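Local coordinates for FEZ-1 protein (Fluoribacter gormanii, PDB 5WCK) that probably hydrolyses the amide bond of beta-lactam antibiotics, as a monomeric subclass B3 metallo-beta-lactamase with two zinc ions in its active site, at residues Ile69-His73 and Phe74-Ala78; Val127-Asp130 and Gly131-Val134. The protein carries 2 engineered substitutions. All blocks are in the same frame, centred on the assembly; numbering follows the deposited sequence.

Contact 1 of 2, residues Ile69-His73 and Phe74-Ala78. With ZN (zinc ion), chain D; ZN (zinc ion), chain C.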
# COMPACT_ATOMS: atom_id res chain seq x y z
N ILE A 69 2.48 6.03 -0.35
CA ILE A 69 2.59 4.84 0.45
C ILE A 69 1.21 4.28 0.77
O ILE A 69 0.19 5.00 0.82
CB ILE A 69 3.40 5.08 1.73
CG1 ILE A 69 2.79 6.18 2.60
CG2 ILE A 69 4.86 5.34 1.39
CD1 ILE A 69 3.44 6.37 3.96
N SER A 70 1.19 2.97 1.09
CA SER A 70 -0.02 2.32 1.61
C SER A 70 -0.29 2.76 3.06
O SER A 70 -1.42 3.04 3.42
CB SER A 70 0.10 0.82 1.56
OG SER A 70 0.08 0.36 0.21
N HIS A 71 0.74 2.72 3.89
CA HIS A 71 0.60 3.14 5.28
C HIS A 71 1.98 3.36 5.90
O HIS A 71 2.98 2.89 5.37
CB HIS A 71 -0.27 2.15 6.08
CG HIS A 71 0.31 0.80 6.31
ND1 HIS A 71 -0.06 -0.32 5.55
CD2 HIS A 71 1.17 0.35 7.24
CE1 HIS A 71 0.56 -1.38 6.04
NE2 HIS A 71 1.31 -1.01 7.08
N ALA A 72 1.99 4.06 7.04
CA ALA A 72 3.23 4.51 7.69
C ALA A 72 3.78 3.44 8.64
O ALA A 72 3.73 3.60 9.85
CB ALA A 72 2.99 5.82 8.40
N HIS A 73 4.31 2.36 8.07
CA HIS A 73 5.16 1.40 8.75
C HIS A 73 6.46 1.25 7.95
O HIS A 73 6.49 1.44 6.73
CB HIS A 73 4.47 0.05 8.93
CG HIS A 73 3.50 -0.01 10.05
ND1 HIS A 73 2.45 -0.95 10.09
CD2 HIS A 73 3.40 0.72 11.18
CE1 HIS A 73 1.78 -0.78 11.22
NE2 HIS A 73 2.31 0.25 11.88
N PHE A 74 7.53 0.89 8.65
CA PHE A 74 8.86 0.82 8.03
C PHE A 74 8.89 -0.07 6.78
O PHE A 74 9.66 0.22 5.85
CB PHE A 74 9.92 0.34 9.04
CG PHE A 74 9.83 -1.13 9.37
CD1 PHE A 74 8.96 -1.59 10.34
CD2 PHE A 74 10.57 -2.06 8.65
CE1 PHE A 74 8.84 -2.95 10.60
CE2 PHE A 74 10.45 -3.41 8.92
CZ PHE A 74 9.58 -3.86 9.89
N ASP A 75 8.10 -1.15 6.75
CA ASP A 75 8.17 -2.10 5.64
C ASP A 75 7.58 -1.51 4.36
O ASP A 75 7.83 -2.07 3.30
CB ASP A 75 7.54 -3.46 5.99
CG ASP A 75 6.09 -3.44 6.44
OD1 ASP A 75 5.72 -2.48 7.14
OD2 ASP A 75 5.35 -4.41 6.14
N HIS A 76 6.80 -0.43 4.45
CA HIS A 76 6.25 0.24 3.27
C HIS A 76 6.89 1.60 3.00
O HIS A 76 6.82 2.07 1.85
CB HIS A 76 4.72 0.34 3.37
CG HIS A 76 4.13 -0.99 3.67
ND1 HIS A 76 4.11 -2.01 2.74
CD2 HIS A 76 3.68 -1.53 4.82
CE1 HIS A 76 3.63 -3.10 3.31
NE2 HIS A 76 3.32 -2.84 4.56
N ALA A 77 7.50 2.22 4.01
CA ALA A 77 7.87 3.65 3.94
C ALA A 77 9.34 3.92 4.31
O ALA A 77 9.75 5.08 4.23
CB ALA A 77 6.97 4.45 4.83
N ALA A 78 10.12 2.92 4.73
CA ALA A 78 11.50 3.22 5.22
C ALA A 78 12.38 3.84 4.13
O ALA A 78 13.26 4.66 4.43
CB ALA A 78 12.15 1.98 5.75
ZN ZN D . 1.83 -2.29 8.65
ZN ZN C . 3.30 -4.39 6.05
O HOH W 1 3.16 -3.50 7.85
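H71 and H73 bind one zinc ion while D75 and H76 bind the other, and one water joins the two metals: this is the HxHxDH motif of the metallo-beta-lactamase fold. H71 uses NE2 (2.1 Å to its zinc) and H73 uses ND1 on the same metal; H149 completes that site. D75 OD2 and H76 NE2 hold the second zinc together with H215. D75 CG lies between its backbone N and carbonyl carbon (chi1 57°), which brings the carboxylate back toward H73, with D75 OD1 3.3 Å from H73 CB. The same OD1 accepts a hydrogen bond from the bridging water at 2.8 Å.

Between the rings, H76 CD2 lies over one face of H71, 3.3 Å from H71 NE2, in an offset edge-to-face pair with planes at 60°. H71 ND1 donates to G173 O, a second anchor besides the zinc, consistent with a fixed ring orientation.

Backbone bonds at the N-cap position close the turn: H76 N donates to H73 O at 3.0 Å, and A77 N bonds weakly to the same oxygen.

The apolar contact is I69 CD1 on A77 CB, 4.1 Å.

Held by two zinc ions and D75, the bridging water is probably polarised towards hydroxide, consistent with its role as nucleophile in this enzyme family.

Contact 2 of 2, residues Val127-Asp130 and Gly131-Val134. With SO4 (sulfate ion), chain I.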
# COMPACT_ATOMS: atom_id res chain seq x y z
N VAL A 127 -0.01 16.95 2.15
CA VAL A 127 -0.83 16.20 3.07
C VAL A 127 -2.16 15.85 2.39
O VAL A 127 -2.86 16.74 1.87
CB VAL A 127 -1.08 17.00 4.35
CG1 VAL A 127 -2.02 16.26 5.28
CG2 VAL A 127 0.24 17.32 5.03
N LEU A 128 -2.52 14.57 2.42
CA LEU A 128 -3.75 14.11 1.77
C LEU A 128 -4.88 13.89 2.78
O LEU A 128 -4.67 13.83 3.99
CB LEU A 128 -3.48 12.81 1.01
CG LEU A 128 -2.40 12.90 -0.07
CD1 LEU A 128 -2.10 11.52 -0.64
CD2 LEU A 128 -2.77 13.88 -1.17
N HIS A 129 -6.10 13.76 2.24
CA HIS A 129 -7.31 13.58 3.04
C HIS A 129 -8.18 12.51 2.39
O HIS A 129 -8.01 12.22 1.24
CB HIS A 129 -8.06 14.92 3.19
CG HIS A 129 -7.16 16.01 3.63
ND1 HIS A 129 -6.92 16.28 4.97
CD2 HIS A 129 -6.35 16.85 2.92
CE1 HIS A 129 -6.03 17.26 5.06
NE2 HIS A 129 -5.68 17.63 3.82
N ASP A 130 -9.14 11.99 3.15
CA ASP A 130 -10.01 10.93 2.66
C ASP A 130 -10.72 11.37 1.38
O ASP A 130 -11.37 12.44 1.35
CB ASP A 130 -11.05 10.55 3.71
CG ASP A 130 -11.79 9.26 3.49
OD1 ASP A 130 -11.43 8.48 2.57
OD2 ASP A 130 -12.74 9.03 4.28
N GLY A 131 -10.62 10.55 0.33
CA GLY A 131 -11.32 10.79 -0.92
C GLY A 131 -10.57 11.74 -1.86
O GLY A 131 -11.03 11.99 -3.00
N GLU A 132 -9.39 12.23 -1.46
CA GLU A 132 -8.63 13.18 -2.27
C GLU A 132 -7.97 12.47 -3.46
O GLU A 132 -7.53 11.34 -3.36
CB GLU A 132 -7.54 13.87 -1.45
CG GLU A 132 -6.87 15.01 -2.15
CD GLU A 132 -6.08 15.92 -1.24
OE1 GLU A 132 -5.58 16.95 -1.74
OE2 GLU A 132 -5.98 15.62 -0.06
N ARG A 133 -7.91 13.16 -4.60
CA ARG A 133 -7.31 12.60 -5.81
C ARG A 133 -5.83 13.00 -5.92
O ARG A 133 -5.41 14.09 -5.49
CB ARG A 133 -8.16 13.02 -7.02
CG ARG A 133 -9.54 12.38 -6.96
CD ARG A 133 -10.53 12.68 -8.05
NE ARG A 133 -10.57 14.03 -8.53
CZ ARG A 133 -11.07 14.35 -9.72
NH1 ARG A 133 -10.88 15.56 -10.23
NH2 ARG A 133 -11.71 13.43 -10.43
N VAL A 134 -5.05 12.10 -6.53
CA VAL A 134 -3.69 12.36 -6.95
C VAL A 134 -3.68 12.17 -8.46
O VAL A 134 -3.99 11.07 -8.97
CB VAL A 134 -2.67 11.44 -6.25
CG1 VAL A 134 -1.27 11.60 -6.85
CG2 VAL A 134 -2.66 11.66 -4.75
S SO4 I . -9.71 16.75 -4.73
O1 SO4 I . -8.27 17.06 -4.90
O2 SO4 I . -9.91 15.29 -4.86
O3 SO4 I . -10.12 17.12 -3.36
O4 SO4 I . -10.48 17.52 -5.72
O HOH W 2 -4.41 18.36 0.27
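A tight chain reversal, the type II beta turn from H129 to E132, makes this a local contact at the surface, where the chain leaves strand 126-128 and enters strand 133-136. In its defining bond E132 N donates to H129 O at 3.0 Å. G131 takes the third position of the turn with positive phi (84°), a conformation that favours glycine.

The E132 side chain then folds back over the residues before the turn. CG stands anti to the backbone N (chi1 -171°), and this extended chain carries the carboxylate back alongside H129 and L128. Carboxylate and H129 ring lie side by side, pointing the same way, with the two planes only 17° apart. E132 OE2 meets the ring at its edge, 3.2 Å from H129 CD2, and accepts a weak hydrogen bond from H129 N (3.0 Å). One water donates both to E132 OE1 at 2.7 Å and to V127 O at 2.8 Å, linking the carboxylate to the end of the strand. E132 OE1 also has a long, weak ion pair with K126.

At the exposed R133, a sulfate, probably from the crystallisation liquor, accepts a hydrogen bond from R133 N through O2 at 2.9 Å. On the buried side, L128 CD1 touches V134 CG2 at 4.2 Å, the side chains crossing at about a right angle.

Both L128 and V134 rest on W156 of strand 154-162. D130 OD1 takes a hydrogen bond from L145 N, and the backbones of G131, E132 and V134 pair with strand 139-145; L128 pairs with V93 of strand 90-94, and V127 and H129 lean on D95 of helix 95-103.

From the N terminus, contact 1 comes first, turning the chain from the end of strand 64-68 into helix 74-77. The chain then passes through helix 80-87, strand 90-94 and helix 95-103 before contact 2 carries it from strand 126-128 to strand 133-136. The two loops follow in series, neither nesting nor crossing. Their centres lie about 17 Å apart and their nearest atoms about 7 Å, without touching. Contact 1 supplies four of the six protein ligands of the zinc pair, just after strand 64-68 of the seven-stranded sheet; contact 2 links that sheet's outermost strand to an outermost strand of the five-stranded sheet. W156 is a shared neighbour, hydrogen-bonding through NE1 to I69 O and packing against L128 and V134.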